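Local structure of tryparedoxin (Leishmania major, 3S9F) at residues A[46-51]-A[135-139]; A[52-56]-A[120-126]; A[70-75]-A[103-107]; A[143-147]-A[161-165]. The protein probably acts as a thioredoxin-fold disulfide reductase that passes electrons through a redox-active cysteine pair to a peroxidase in the parasite's detoxification pathway. All blocks are in the same frame, centred on the assembly; numbering follows the deposited sequence. Where two conformers were deposited one is given.

Contact 1. Residues A[46-51]-A[135-139]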
loop_
_atom_site.group_PDB
_atom_site.type_symbol
_atom_site.label_atom_id
_atom_site.label_comp_id
_atom_site.label_asym_id
_atom_site.label_seq_id
_atom_site.Cartn_x
_atom_site.Cartn_y
_atom_site.Cartn_z
ATOM N N LEU A 46 -5.990 13.214 -2.942
ATOM C CA LEU A 46 -7.175 12.471 -3.385
ATOM C C LEU A 46 -8.447 12.765 -2.576
ATOM O O LEU A 46 -9.548 12.366 -2.981
ATOM C CB LEU A 46 -6.901 10.958 -3.400
ATOM C CG LEU A 46 -5.706 10.387 -4.180
ATOM C CD1 LEU A 46 -5.773 8.868 -4.174
ATOM C CD2 LEU A 46 -5.638 10.899 -5.619
ATOM N N SER A 47 -8.296 13.456 -1.440
ATOM C CA SER A 47 -9.415 13.713 -0.512
ATOM C C SER A 47 -10.663 14.250 -1.194
ATOM O O SER A 47 -10.606 15.248 -1.921
ATOM C CB SER A 47 -8.994 14.672 0.614
ATOM O OG SER A 47 -7.947 14.116 1.383
ATOM N N GLY A 48 -11.783 13.564 -0.977
ATOM C CA GLY A 48 -13.094 14.044 -1.419
ATOM C C GLY A 48 -13.391 13.979 -2.905
ATOM O O GLY A 48 -14.415 14.501 -3.363
ATOM N N LYS A 49 -12.505 13.338 -3.666
ATOM C CA LYS A 49 -12.669 13.220 -5.115
ATOM C C LYS A 49 -13.272 11.857 -5.521
ATOM O O LYS A 49 -13.339 10.921 -4.716
ATOM C CB LYS A 49 -11.309 13.408 -5.811
ATOM C CG LYS A 49 -10.641 14.762 -5.570
ATOM C CD LYS A 49 -9.259 14.853 -6.212
ATOM C CE LYS A 49 -8.786 16.299 -6.281
ATOM N NZ LYS A 49 -7.438 16.424 -6.900
ATOM N N THR A 50 -13.708 11.735 -6.774
ATOM C CA THR A 50 -13.904 10.410 -7.345
ATOM C C THR A 50 -12.527 10.061 -7.885
ATOM O O THR A 50 -11.876 10.922 -8.473
ATOM C CB THR A 50 -14.913 10.434 -8.522
ATOM O OG1 THR A 50 -16.185 10.868 -8.027
ATOM C CG2 THR A 50 -15.084 9.055 -9.115
ATOM N N VAL A 51 -12.060 8.833 -7.642
ATOM C CA VAL A 51 -10.744 8.428 -8.134
ATOM C C VAL A 51 -10.959 7.242 -9.064
ATOM O O VAL A 51 -11.738 6.356 -8.751
ATOM C CB VAL A 51 -9.751 8.062 -6.960
ATOM C CG1 VAL A 51 -8.492 7.366 -7.511
ATOM C CG2 VAL A 51 -9.324 9.303 -6.162
ATOM N N LEU A 135 -14.164 5.055 -8.103
ATOM C CA LEU A 135 -14.511 4.881 -6.717
ATOM C C LEU A 135 -14.499 6.183 -5.931
ATOM O O LEU A 135 -13.846 7.131 -6.304
ATOM C CB LEU A 135 -13.591 3.868 -6.055
ATOM C CG LEU A 135 -12.101 4.108 -6.147
ATOM C CD1 LEU A 135 -11.379 3.652 -4.935
ATOM C CD2 LEU A 135 -11.555 3.437 -7.371
ATOM N N ASN A 136 -15.238 6.190 -4.830
ATOM C CA ASN A 136 -15.228 7.315 -3.908
ATOM C C ASN A 136 -13.908 7.270 -3.129
ATOM O O ASN A 136 -13.604 6.258 -2.497
ATOM C CB ASN A 136 -16.442 7.204 -2.962
ATOM C CG ASN A 136 -16.522 8.346 -1.967
ATOM O OD1 ASN A 136 -15.659 8.507 -1.112
ATOM N ND2 ASN A 136 -17.577 9.148 -2.077
ATOM N N ALA A 137 -13.121 8.348 -3.181
ATOM C CA ALA A 137 -11.805 8.345 -2.536
ATOM C C ALA A 137 -11.896 8.179 -1.024
ATOM O O ALA A 137 -11.064 7.516 -0.409
ATOM C CB ALA A 137 -11.014 9.581 -2.889
ATOM N N ASP A 138 -12.927 8.771 -0.432
ATOM C CA ASP A 138 -13.058 8.770 1.017
ATOM C C ASP A 138 -13.538 7.423 1.561
ATOM O O ASP A 138 -12.916 6.855 2.451
ATOM C CB ASP A 138 -13.941 9.941 1.436
ATOM C CG ASP A 138 -13.275 11.293 1.156
ATOM O OD1 ASP A 138 -12.066 11.328 0.765
ATOM O OD2 ASP A 138 -13.951 12.329 1.336
ATOM N N THR A 139 -14.621 6.898 1.006
ATOM C CA THR A 139 -15.199 5.635 1.488
ATOM C C THR A 139 -14.530 4.416 0.881
ATOM O O THR A 139 -14.546 3.328 1.466
ATOM C CB THR A 139 -16.709 5.550 1.193
ATOM O OG1 THR A 139 -16.910 5.542 -0.221
ATOM C CG2 THR A 139 -17.452 6.744 1.789
HETATM O O HOH W 1 -14.431 11.073 -2.018
#
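Two neighbouring antiparallel strands of the thioredoxin-fold sheet meet here at the end where strand 50-56 begins and strand 131-136 runs out. Val51 and Leu135 form a hydrogen-bonded pair: Val51 N reaches Leu135 O at 2.8 Å, and Leu135 N returns the bond to Val51 O. Thr50 and Asn136 are the non-hydrogen-bonded pair that follows, and beyond the regular strands Ala137 N still donates to Lys49 O, at 3.0 Å. A water bound to Lys49 O bridges on to Asp138 N. The carboxylate of Asp138 closes the end. With its CG beside the backbone N (chi1 -67°), Asp138 OD1 accepts from Gly48 N at 2.8 Å on the syn side, 32° out of the carboxylate plane. Gly48 lies in a type II turn from Leu46 to Lys49, where its positive phi suits glycine. Ala137 CB packs against this turn, 3.1 Å from Leu46 O and 3.7 Å from Val51 CG2. Asn136 OD1 accepts from Thr139 N, an Asx motif that shapes the chain leaving the strand. On its other side strand 50-56 pairs with strand 83-89, while Val24 of the second subunit packs on Leu46, Val51 and Ala137.

Contact 2. Residues A[52-56]-A[120-126]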
loop_
_atom_site.group_PDB
_atom_site.type_symbol
_atom_site.label_atom_id
_atom_site.label_comp_id
_atom_site.label_asym_id
_atom_site.label_seq_id
_atom_site.Cartn_x
_atom_site.Cartn_y
_atom_site.Cartn_z
ATOM N N PHE A 52 -10.261 7.221 -10.199
ATOM C CA PHE A 52 -10.366 6.115 -11.134
ATOM C C PHE A 52 -9.047 5.382 -11.189
ATOM O O PHE A 52 -7.998 6.011 -11.221
ATOM C CB PHE A 52 -10.657 6.636 -12.547
ATOM C CG PHE A 52 -12.013 7.219 -12.690
ATOM C CD1 PHE A 52 -12.236 8.581 -12.460
ATOM C CD2 PHE A 52 -13.073 6.419 -13.082
ATOM C CE1 PHE A 52 -13.519 9.128 -12.603
ATOM C CE2 PHE A 52 -14.354 6.959 -13.231
ATOM C CZ PHE A 52 -14.568 8.314 -12.983
ATOM N N PHE A 53 -9.102 4.056 -11.188
ATOM C CA PHE A 53 -7.941 3.269 -11.628
ATOM C C PHE A 53 -8.115 2.991 -13.115
ATOM O O PHE A 53 -9.170 2.521 -13.544
ATOM C CB PHE A 53 -7.849 1.948 -10.871
ATOM C CG PHE A 53 -7.454 2.104 -9.438
ATOM C CD1 PHE A 53 -6.200 2.610 -9.103
ATOM C CD2 PHE A 53 -8.339 1.743 -8.423
ATOM C CE1 PHE A 53 -5.825 2.742 -7.781
ATOM C CE2 PHE A 53 -7.970 1.880 -7.087
ATOM C CZ PHE A 53 -6.722 2.389 -6.769
ATOM N N TYR A 54 -7.089 3.289 -13.918
ATOM C CA TYR A 54 -7.179 3.064 -15.353
ATOM C C TYR A 54 -6.224 1.927 -15.680
ATOM O O TYR A 54 -5.008 2.066 -15.507
ATOM C CB TYR A 54 -6.736 4.328 -16.112
ATOM C CG TYR A 54 -6.768 4.212 -17.616
ATOM C CD1 TYR A 54 -5.726 4.729 -18.390
ATOM C CD2 TYR A 54 -7.854 3.606 -18.270
ATOM C CE1 TYR A 54 -5.754 4.618 -19.819
ATOM C CE2 TYR A 54 -7.889 3.487 -19.664
ATOM C CZ TYR A 54 -6.846 4.015 -20.419
ATOM O OH TYR A 54 -6.903 3.896 -21.787
ATOM N N PHE A 55 -6.786 0.800 -16.108
ATOM C CA PHE A 55 -6.000 -0.398 -16.458
ATOM C C PHE A 55 -5.772 -0.366 -17.946
ATOM O O PHE A 55 -6.725 -0.383 -18.723
ATOM C CB PHE A 55 -6.779 -1.664 -16.045
ATOM C CG PHE A 55 -7.056 -1.744 -14.544
ATOM C CD1 PHE A 55 -8.160 -1.071 -13.972
ATOM C CD2 PHE A 55 -6.202 -2.444 -13.716
ATOM C CE1 PHE A 55 -8.398 -1.117 -12.594
ATOM C CE2 PHE A 55 -6.421 -2.523 -12.338
ATOM C CZ PHE A 55 -7.544 -1.848 -11.760
ATOM N N SER A 56 -4.506 -0.279 -18.370
ATOM C CA SER A 56 -4.215 -0.123 -19.776
ATOM C C SER A 56 -2.764 -0.545 -19.995
ATOM O O SER A 56 -2.039 -0.796 -19.037
ATOM C CB SER A 56 -4.398 1.340 -20.185
ATOM O OG SER A 56 -4.327 1.460 -21.583
ATOM N N LEU A 120 -5.077 -5.314 -7.644
ATOM C CA LEU A 120 -6.215 -4.488 -8.035
ATOM C C LEU A 120 -6.937 -5.071 -9.234
ATOM O O LEU A 120 -8.148 -5.010 -9.313
ATOM C CB LEU A 120 -5.756 -3.059 -8.360
ATOM C CG LEU A 120 -5.295 -2.216 -7.162
ATOM C CD1 LEU A 120 -4.884 -0.860 -7.704
ATOM C CD2 LEU A 120 -6.408 -2.061 -6.152
ATOM N N THR A 121 -6.173 -5.647 -10.163
ATOM C CA THR A 121 -6.723 -6.327 -11.323
ATOM C C THR A 121 -7.626 -7.468 -10.846
ATOM O O THR A 121 -8.752 -7.636 -11.346
ATOM C CB THR A 121 -5.558 -6.855 -12.237
ATOM O OG1 THR A 121 -4.890 -5.726 -12.841
ATOM C CG2 THR A 121 -6.074 -7.761 -13.331
ATOM N N LYS A 122 -7.132 -8.248 -9.879
ATOM C CA LYS A 122 -7.916 -9.361 -9.343
ATOM C C LYS A 122 -9.156 -8.824 -8.626
ATOM O O LYS A 122 -10.276 -9.307 -8.849
ATOM C CB LYS A 122 -7.072 -10.241 -8.420
ATOM C CG LYS A 122 -7.872 -11.401 -7.804
ATOM C CD LYS A 122 -6.972 -12.542 -7.367
ATOM C CE LYS A 122 -7.775 -13.819 -7.204
ATOM N NZ LYS A 122 -6.894 -14.968 -7.468
ATOM N N LYS A 123 -8.959 -7.812 -7.792
ATOM C CA LYS A 123 -10.031 -7.252 -6.967
ATOM C C LYS A 123 -11.245 -6.832 -7.782
ATOM O O LYS A 123 -12.386 -7.182 -7.422
ATOM C CB LYS A 123 -9.542 -6.051 -6.154
ATOM C CG LYS A 123 -10.660 -5.420 -5.314
ATOM C CD LYS A 123 -10.237 -4.123 -4.613
ATOM C CE LYS A 123 -11.426 -3.536 -3.821
ATOM N NZ LYS A 123 -11.853 -4.463 -2.731
ATOM N N TYR A 124 -10.991 -6.091 -8.863
ATOM C CA TYR A 124 -12.038 -5.517 -9.695
ATOM C C TYR A 124 -12.367 -6.361 -10.908
ATOM O O TYR A 124 -13.021 -5.884 -11.834
ATOM C CB TYR A 124 -11.662 -4.077 -10.112
ATOM C CG TYR A 124 -11.615 -3.132 -8.920
ATOM C CD1 TYR A 124 -10.406 -2.563 -8.493
ATOM C CD2 TYR A 124 -12.778 -2.798 -8.227
ATOM C CE1 TYR A 124 -10.357 -1.693 -7.398
ATOM C CE2 TYR A 124 -12.747 -1.925 -7.145
ATOM C CZ TYR A 124 -11.538 -1.374 -6.737
ATOM O OH TYR A 124 -11.535 -0.528 -5.644
ATOM N N SER A 125 -11.896 -7.609 -10.899
ATOM C CA SER A 125 -12.180 -8.576 -11.979
ATOM C C SER A 125 -11.906 -7.948 -13.344
ATOM O O SER A 125 -12.749 -8.010 -14.251
ATOM C CB SER A 125 -13.634 -9.043 -11.909
ATOM O OG SER A 125 -13.925 -9.679 -10.682
ATOM N N VAL A 126 -10.738 -7.325 -13.486
ATOM C CA VAL A 126 -10.360 -6.688 -14.742
ATOM C C VAL A 126 -9.832 -7.772 -15.674
ATOM O O VAL A 126 -8.674 -8.207 -15.569
ATOM C CB VAL A 126 -9.309 -5.579 -14.546
ATOM C CG1 VAL A 126 -9.034 -4.886 -15.895
ATOM C CG2 VAL A 126 -9.819 -4.567 -13.524
#
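Phe53 and Phe55, alternate residues of strand 50-56, point toward the end of helix 114-123, and no hydrogen bond crosses between the two segments. Phe53 comes first. One methyl of Leu120, CD1, sits over a face of its ring in a CH-pi contact, 3.8 Å from the centroid and displaced toward the rim, the two side chains crossing at about a right angle. Tyr124 reaches the same ring obliquely, its CE1 4.1 Å from Phe53 CD2. Two residues on, the ring of Phe55 is more fully engaged. Val126 CG2 stands over the centre of one face, 3.8 Å from the centroid and only 8° off the ring normal; with Val126 CG1 anti to the backbone N (chi1 -176°), this leaves CG2 to cover the ring while CG1 touches Phe55 CB. At the ring edge, near its plane, Leu120 CB lies 4.0 Å from Phe55 CZ. Thr121 OG1 approaches obliquely, 3.6 Å from Phe55 CE2, its hydroxyl already engaged by Val117 O and Trp90 NE1. Val126 is brought back to the strand by a Schellman motif, in which Ser125, with positive phi, ends the helix and Val126 N bonds Thr121 O. A helix lying on a central strand through interlocked aromatic and aliphatic side chains is the helix-on-sheet core of the thioredoxin fold.

Contact 3. Residues A[70-75]-A[103-107]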
loop_
_atom_site.group_PDB
_atom_site.type_symbol
_atom_site.label_atom_id
_atom_site.label_comp_id
_atom_site.label_asym_id
_atom_site.label_seq_id
_atom_site.Cartn_x
_atom_site.Cartn_y
_atom_site.Cartn_z
ATOM N N LEU A 70 -9.637 9.697 -23.184
ATOM C CA LEU A 70 -9.567 9.868 -21.725
ATOM C C LEU A 70 -8.663 11.050 -21.335
ATOM O O LEU A 70 -9.000 11.820 -20.435
ATOM C CB LEU A 70 -9.119 8.560 -21.066
ATOM C CG LEU A 70 -9.153 8.546 -19.535
ATOM C CD1 LEU A 70 -10.552 8.829 -18.985
ATOM C CD2 LEU A 70 -8.583 7.195 -19.032
ATOM N N VAL A 71 -7.533 11.213 -22.020
ATOM C CA VAL A 71 -6.647 12.377 -21.780
ATOM C C VAL A 71 -7.395 13.700 -21.989
ATOM O O VAL A 71 -7.326 14.622 -21.157
ATOM C CB VAL A 71 -5.362 12.331 -22.646
ATOM C CG1 VAL A 71 -4.618 13.667 -22.576
ATOM C CG2 VAL A 71 -4.450 11.231 -22.160
ATOM N N GLU A 72 -8.131 13.774 -23.090
ATOM C CA GLU A 72 -8.895 14.969 -23.409
ATOM C C GLU A 72 -10.001 15.201 -22.359
ATOM O O GLU A 72 -10.200 16.329 -21.906
ATOM C CB GLU A 72 -9.467 14.851 -24.821
ATOM C CG GLU A 72 -9.999 16.139 -25.407
ATOM C CD GLU A 72 -10.812 15.917 -26.687
ATOM O OE1 GLU A 72 -10.916 14.758 -27.170
ATOM O OE2 GLU A 72 -11.357 16.909 -27.210
ATOM N N PHE A 73 -10.692 14.131 -21.965
ATOM C CA PHE A 73 -11.765 14.230 -20.973
ATOM C C PHE A 73 -11.236 14.715 -19.624
ATOM O O PHE A 73 -11.846 15.577 -18.991
ATOM C CB PHE A 73 -12.499 12.890 -20.789
ATOM C CG PHE A 73 -13.705 12.988 -19.887
ATOM C CD1 PHE A 73 -13.646 12.548 -18.560
ATOM C CD2 PHE A 73 -14.895 13.546 -20.358
ATOM C CE1 PHE A 73 -14.770 12.658 -17.725
ATOM C CE2 PHE A 73 -16.016 13.660 -19.538
ATOM C CZ PHE A 73 -15.954 13.211 -18.217
ATOM N N TYR A 74 -10.107 14.149 -19.190
ATOM C CA TYR A 74 -9.425 14.574 -17.963
ATOM C C TYR A 74 -8.973 16.048 -17.971
ATOM O O TYR A 74 -9.251 16.802 -17.023
ATOM C CB TYR A 74 -8.220 13.690 -17.754
ATOM C CG TYR A 74 -7.427 13.959 -16.504
ATOM C CD1 TYR A 74 -7.633 13.204 -15.347
ATOM C CD2 TYR A 74 -6.427 14.929 -16.502
ATOM C CE1 TYR A 74 -6.861 13.424 -14.211
ATOM C CE2 TYR A 74 -5.663 15.177 -15.374
ATOM C CZ TYR A 74 -5.869 14.406 -14.237
ATOM O OH TYR A 74 -5.079 14.636 -13.138
ATOM N N GLU A 75 -8.271 16.453 -19.026
ATOM C CA GLU A 75 -7.795 17.844 -19.126
ATOM C C GLU A 75 -8.940 18.843 -19.002
ATOM O O GLU A 75 -8.820 19.851 -18.310
ATOM C CB GLU A 75 -7.005 18.058 -20.416
ATOM C CG GLU A 75 -5.649 17.349 -20.367
ATOM C CD GLU A 75 -4.951 17.279 -21.707
ATOM O OE1 GLU A 75 -5.513 17.745 -22.719
ATOM O OE2 GLU A 75 -3.827 16.731 -21.746
ATOM N N LYS A 103 2.456 10.128 -21.968
ATOM C CA LYS A 103 1.329 10.669 -22.733
ATOM C C LYS A 103 0.147 11.069 -21.826
ATOM O O LYS A 103 -0.825 11.668 -22.291
ATOM C CB LYS A 103 0.871 9.633 -23.762
ATOM C CG LYS A 103 1.942 9.353 -24.816
ATOM C CD LYS A 103 1.498 8.312 -25.821
ATOM C CE LYS A 103 2.413 8.359 -27.028
ATOM N NZ LYS A 103 2.257 7.174 -27.898
ATOM N N MET A 104 0.235 10.723 -20.548
ATOM C CA MET A 104 -0.886 10.928 -19.609
ATOM C C MET A 104 -0.647 12.076 -18.646
ATOM O O MET A 104 0.473 12.263 -18.173
ATOM C CB MET A 104 -1.129 9.649 -18.810
ATOM C CG MET A 104 -1.442 8.464 -19.684
ATOM S SD MET A 104 -1.344 6.954 -18.723
ATOM C CE MET A 104 -1.655 5.793 -20.021
ATOM N N PRO A 105 -1.689 12.833 -18.343
ATOM C CA PRO A 105 -1.587 13.993 -17.452
ATOM C C PRO A 105 -1.890 13.673 -15.997
ATOM O O PRO A 105 -1.838 14.550 -15.158
ATOM C CB PRO A 105 -2.681 14.914 -17.973
ATOM C CG PRO A 105 -3.652 14.030 -18.584
ATOM C CD PRO A 105 -2.905 12.880 -19.157
ATOM N N TRP A 106 -2.221 12.424 -15.724
ATOM C CA TRP A 106 -2.624 12.015 -14.395
ATOM C C TRP A 106 -1.542 11.273 -13.601
ATOM O O TRP A 106 -0.375 11.407 -13.877
ATOM C CB TRP A 106 -3.918 11.208 -14.475
ATOM C CG TRP A 106 -3.878 10.134 -15.469
ATOM C CD1 TRP A 106 -3.158 8.994 -15.397
ATOM C CD2 TRP A 106 -4.600 10.071 -16.700
ATOM N NE1 TRP A 106 -3.372 8.224 -16.496
ATOM C CE2 TRP A 106 -4.260 8.863 -17.315
ATOM C CE3 TRP A 106 -5.492 10.921 -17.346
ATOM C CZ2 TRP A 106 -4.774 8.489 -18.532
ATOM C CZ3 TRP A 106 -6.002 10.544 -18.536
ATOM C CH2 TRP A 106 -5.641 9.344 -19.129
ATOM N N LEU A 107 -1.964 10.512 -12.598
ATOM C CA LEU A 107 -1.056 9.809 -11.692
ATOM C C LEU A 107 -0.791 8.362 -12.096
ATOM O O LEU A 107 -1.482 7.833 -12.906
ATOM C CB LEU A 107 -1.654 9.776 -10.288
ATOM C CG LEU A 107 -2.116 11.097 -9.665
ATOM C CD1 LEU A 107 -2.659 10.935 -8.274
ATOM C CD2 LEU A 107 -0.975 12.027 -9.664
#
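Aromatic contact joins Tyr74 of helix 61-77 to Trp106 of the loop leading into strand 107-108. The pair is T-shaped (edge-to-face): the edge of the Trp106 six-membered ring is directed at a face of Tyr74, with centroids 5.4 Å apart and planes at 69°. Trp106 CE3 does the touching, 3.7 Å from Tyr74 CG and offset toward the rim of the phenol ring. A chi1 of 50° puts Trp106 CG between its own backbone N and carbonyl carbon and swings the indole, with CE3, over that face. Apolar contacts surround the pair. Trp106 CB lies 3.7 Å from Tyr74 CE1. Leu70 crosses the indole at about a right angle, its CG 3.6 Å from Trp106 CH2. Pro105 is held between two helix residues one turn apart: its CG meets Tyr74 CD2 at 3.6 Å, and its CD lies 3.8 Å from Val71 CG2. That same Val71 methyl reaches Trp106 CH2. No hydrogen bond crosses between the segments; the hydroxyl of Tyr74 bonds Glu84 on strand 83-89, and its ring stacks on His78. The CxxC pair sits at the start of helix 61-77, Cys60 just before it and Cys63 in its first turn, so this contact fastens later turns of the thioredoxin-fold active-site helix to the loop between helix 94-101 and strand 107-108.

Contact 4. Residues A[143-147]-A[161-165]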
loop_
_atom_site.group_PDB
_atom_site.type_symbol
_atom_site.label_atom_id
_atom_site.label_comp_id
_atom_site.label_asym_id
_atom_site.label_seq_id
_atom_site.Cartn_x
_atom_site.Cartn_y
_atom_site.Cartn_z
ATOM N N VAL A 143 -17.865 3.206 -7.485
ATOM C CA VAL A 143 -18.877 4.074 -8.069
ATOM C C VAL A 143 -19.288 3.514 -9.430
ATOM O O VAL A 143 -20.479 3.391 -9.721
ATOM C CB VAL A 143 -18.367 5.531 -8.196
ATOM C CG1 VAL A 143 -19.291 6.391 -9.065
ATOM C CG2 VAL A 143 -18.131 6.155 -6.823
ATOM N N THR A 144 -18.291 3.145 -10.240
ATOM C CA THR A 144 -18.525 2.685 -11.611
ATOM C C THR A 144 -17.473 1.679 -12.087
ATOM O O THR A 144 -16.280 1.836 -11.820
ATOM C CB THR A 144 -18.626 3.897 -12.585
ATOM O OG1 THR A 144 -18.881 3.442 -13.916
ATOM C CG2 THR A 144 -17.344 4.775 -12.556
ATOM N N THR A 145 -17.916 0.638 -12.779
ATOM C CA THR A 145 -16.985 -0.304 -13.415
ATOM C C THR A 145 -17.099 -0.255 -14.946
ATOM O O THR A 145 -16.416 -1.004 -15.641
ATOM C CB THR A 145 -17.210 -1.736 -12.920
ATOM O OG1 THR A 145 -18.531 -2.154 -13.286
ATOM C CG2 THR A 145 -17.059 -1.798 -11.389
ATOM N N ARG A 146 -17.950 0.635 -15.459
ATOM C CA ARG A 146 -18.272 0.688 -16.893
ATOM C C ARG A 146 -17.867 2.014 -17.540
ATOM O O ARG A 146 -18.373 2.377 -18.614
ATOM C CB ARG A 146 -19.789 0.492 -17.065
ATOM C CG ARG A 146 -20.608 1.530 -16.234
ATOM C CD ARG A 146 -22.129 1.386 -16.365
ATOM N NE ARG A 146 -22.692 2.347 -17.314
ATOM C CZ ARG A 146 -23.512 3.352 -17.002
ATOM N NH1 ARG A 146 -23.914 3.548 -15.750
ATOM N NH2 ARG A 146 -23.952 4.160 -17.960
ATOM N N ALA A 147 -16.957 2.741 -16.899
ATOM C CA ALA A 147 -16.662 4.100 -17.317
ATOM C C ALA A 147 -15.946 4.159 -18.678
ATOM O O ALA A 147 -16.090 5.144 -19.386
ATOM C CB ALA A 147 -15.861 4.818 -16.251
ATOM N N PRO A 161 -20.678 10.429 -12.802
ATOM C CA PRO A 161 -19.633 9.438 -12.963
ATOM C C PRO A 161 -20.129 8.072 -13.416
ATOM O O PRO A 161 -19.483 7.074 -13.095
ATOM C CB PRO A 161 -19.067 9.337 -11.536
ATOM C CG PRO A 161 -20.333 9.435 -10.683
ATOM C CD PRO A 161 -21.237 10.411 -11.436
ATOM N N TRP A 162 -21.241 8.008 -14.141
ATOM C CA TRP A 162 -21.692 6.768 -14.743
ATOM C C TRP A 162 -21.905 5.610 -13.778
ATOM O O TRP A 162 -21.479 4.502 -14.015
ATOM C CB TRP A 162 -20.719 6.358 -15.852
ATOM C CG TRP A 162 -20.360 7.486 -16.755
ATOM C CD1 TRP A 162 -21.195 8.157 -17.592
ATOM C CD2 TRP A 162 -19.073 8.079 -16.924
ATOM N NE1 TRP A 162 -20.519 9.127 -18.254
ATOM C CE2 TRP A 162 -19.208 9.100 -17.867
ATOM C CE3 TRP A 162 -17.821 7.840 -16.369
ATOM C CZ2 TRP A 162 -18.151 9.870 -18.269
ATOM C CZ3 TRP A 162 -16.779 8.615 -16.760
ATOM C CH2 TRP A 162 -16.940 9.614 -17.702
ATOM N N ARG A 163 -22.621 5.881 -12.702
ATOM C CA ARG A 163 -22.817 4.916 -11.622
ATOM C C ARG A 163 -23.378 3.612 -12.144
ATOM O O ARG A 163 -24.274 3.624 -13.004
ATOM C CB ARG A 163 -23.783 5.465 -10.575
ATOM C CG ARG A 163 -23.283 6.665 -9.836
ATOM C CD ARG A 163 -24.065 6.887 -8.541
ATOM N NE ARG A 163 -23.194 7.604 -7.629
ATOM C CZ ARG A 163 -22.414 7.028 -6.720
ATOM N NH1 ARG A 163 -22.433 5.708 -6.534
ATOM N NH2 ARG A 163 -21.634 7.789 -5.977
ATOM N N ASP A 164 -22.874 2.503 -11.617
ATOM C CA ASP A 164 -23.370 1.180 -11.978
ATOM C C ASP A 164 -24.826 1.006 -11.590
ATOM O O ASP A 164 -25.297 1.632 -10.628
ATOM C CB ASP A 164 -22.531 0.093 -11.317
ATOM C CG ASP A 164 -21.196 -0.102 -12.000
ATOM O OD1 ASP A 164 -20.865 0.678 -12.913
ATOM O OD2 ASP A 164 -20.483 -1.051 -11.625
ATOM N N GLU A 165 -25.507 0.134 -12.343
ATOM C CA GLU A 165 -26.941 -0.197 -12.204
ATOM C C GLU A 165 -27.861 1.024 -12.266
ATOM O O GLU A 165 -27.756 1.832 -13.199
ATOM C CB GLU A 165 -27.226 -1.094 -10.980
ATOM C CG GLU A 165 -26.994 -0.455 -9.611
ATOM C CD GLU A 165 -26.213 -1.359 -8.668
ATOM O OE1 GLU A 165 -26.803 -2.323 -8.138
ATOM O OE2 GLU A 165 -25.007 -1.108 -8.456
#
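Asp164 accepts two hydrogen bonds from Thr145 where the end of strand 142-144 meets the C-terminal tail. Both carboxylate oxygens are used, each on its syn side: OD1 accepts from Thr145 N at 3.0 Å, and OD2 accepts from the hydroxyl of Thr145, OG1, at 2.8 Å. Gripped at two points, the carboxylate is fixed in rotation. The backbone of Asp164 is engaged too, its N donating to Val143 O at 3.2 Å in the carbonyl plane; the same oxygen receives a CA-H contact from Arg163. Thr144 gives its hydroxyl to Trp162 O, at 2.8 Å and 46° out of the carbonyl plane, and OG1 also accepts a weak bond from Arg146 N. Thr144 OG1 stands anti to that threonine's backbone N (chi1 -179°), which carries it to the Trp162 carbonyl. Arg146, bent at chi3, lays its guanidinium with one face over Trp162 CB, and Arg163 O lies near the plane at the edge, 2.8 Å from Arg146 NH1. Val143 CG1 supplies the apolar side, meeting Pro161 CG at 3.6 Å. Ala147 CB rests 3.6 Å from Trp162 CE3. Trp162 NE1 is satisfied by Asp154, and its ring packs on helix 147-153, while Val143 and Thr144 both face Gly134 of strand 131-136 in a classic beta bulge.

The four contacts show how one sheet organises a small fold. Along the chain, contact 3 falls within the span of contact 2, and contact 2 within that of contact 1; contact 4 follows. Contacts 1 and 2 share strand 50-56, their centres about 16 Å apart, and both meet the second subunit. Contact 3 lies about 18 Å from contact 2: the strand sends Phe53 and Phe55 to helix 114-123 and Tyr54, pointing the other way, to Leu70 and Trp106, so helices 114-123 and 61-77 cover opposite faces of the sheet. Contact 4, at edge strand 142-144, meets contact 3 through Trp162 against Phe73. It ties down the C-terminal tail; the others join helices, loop and strands to the central sheet.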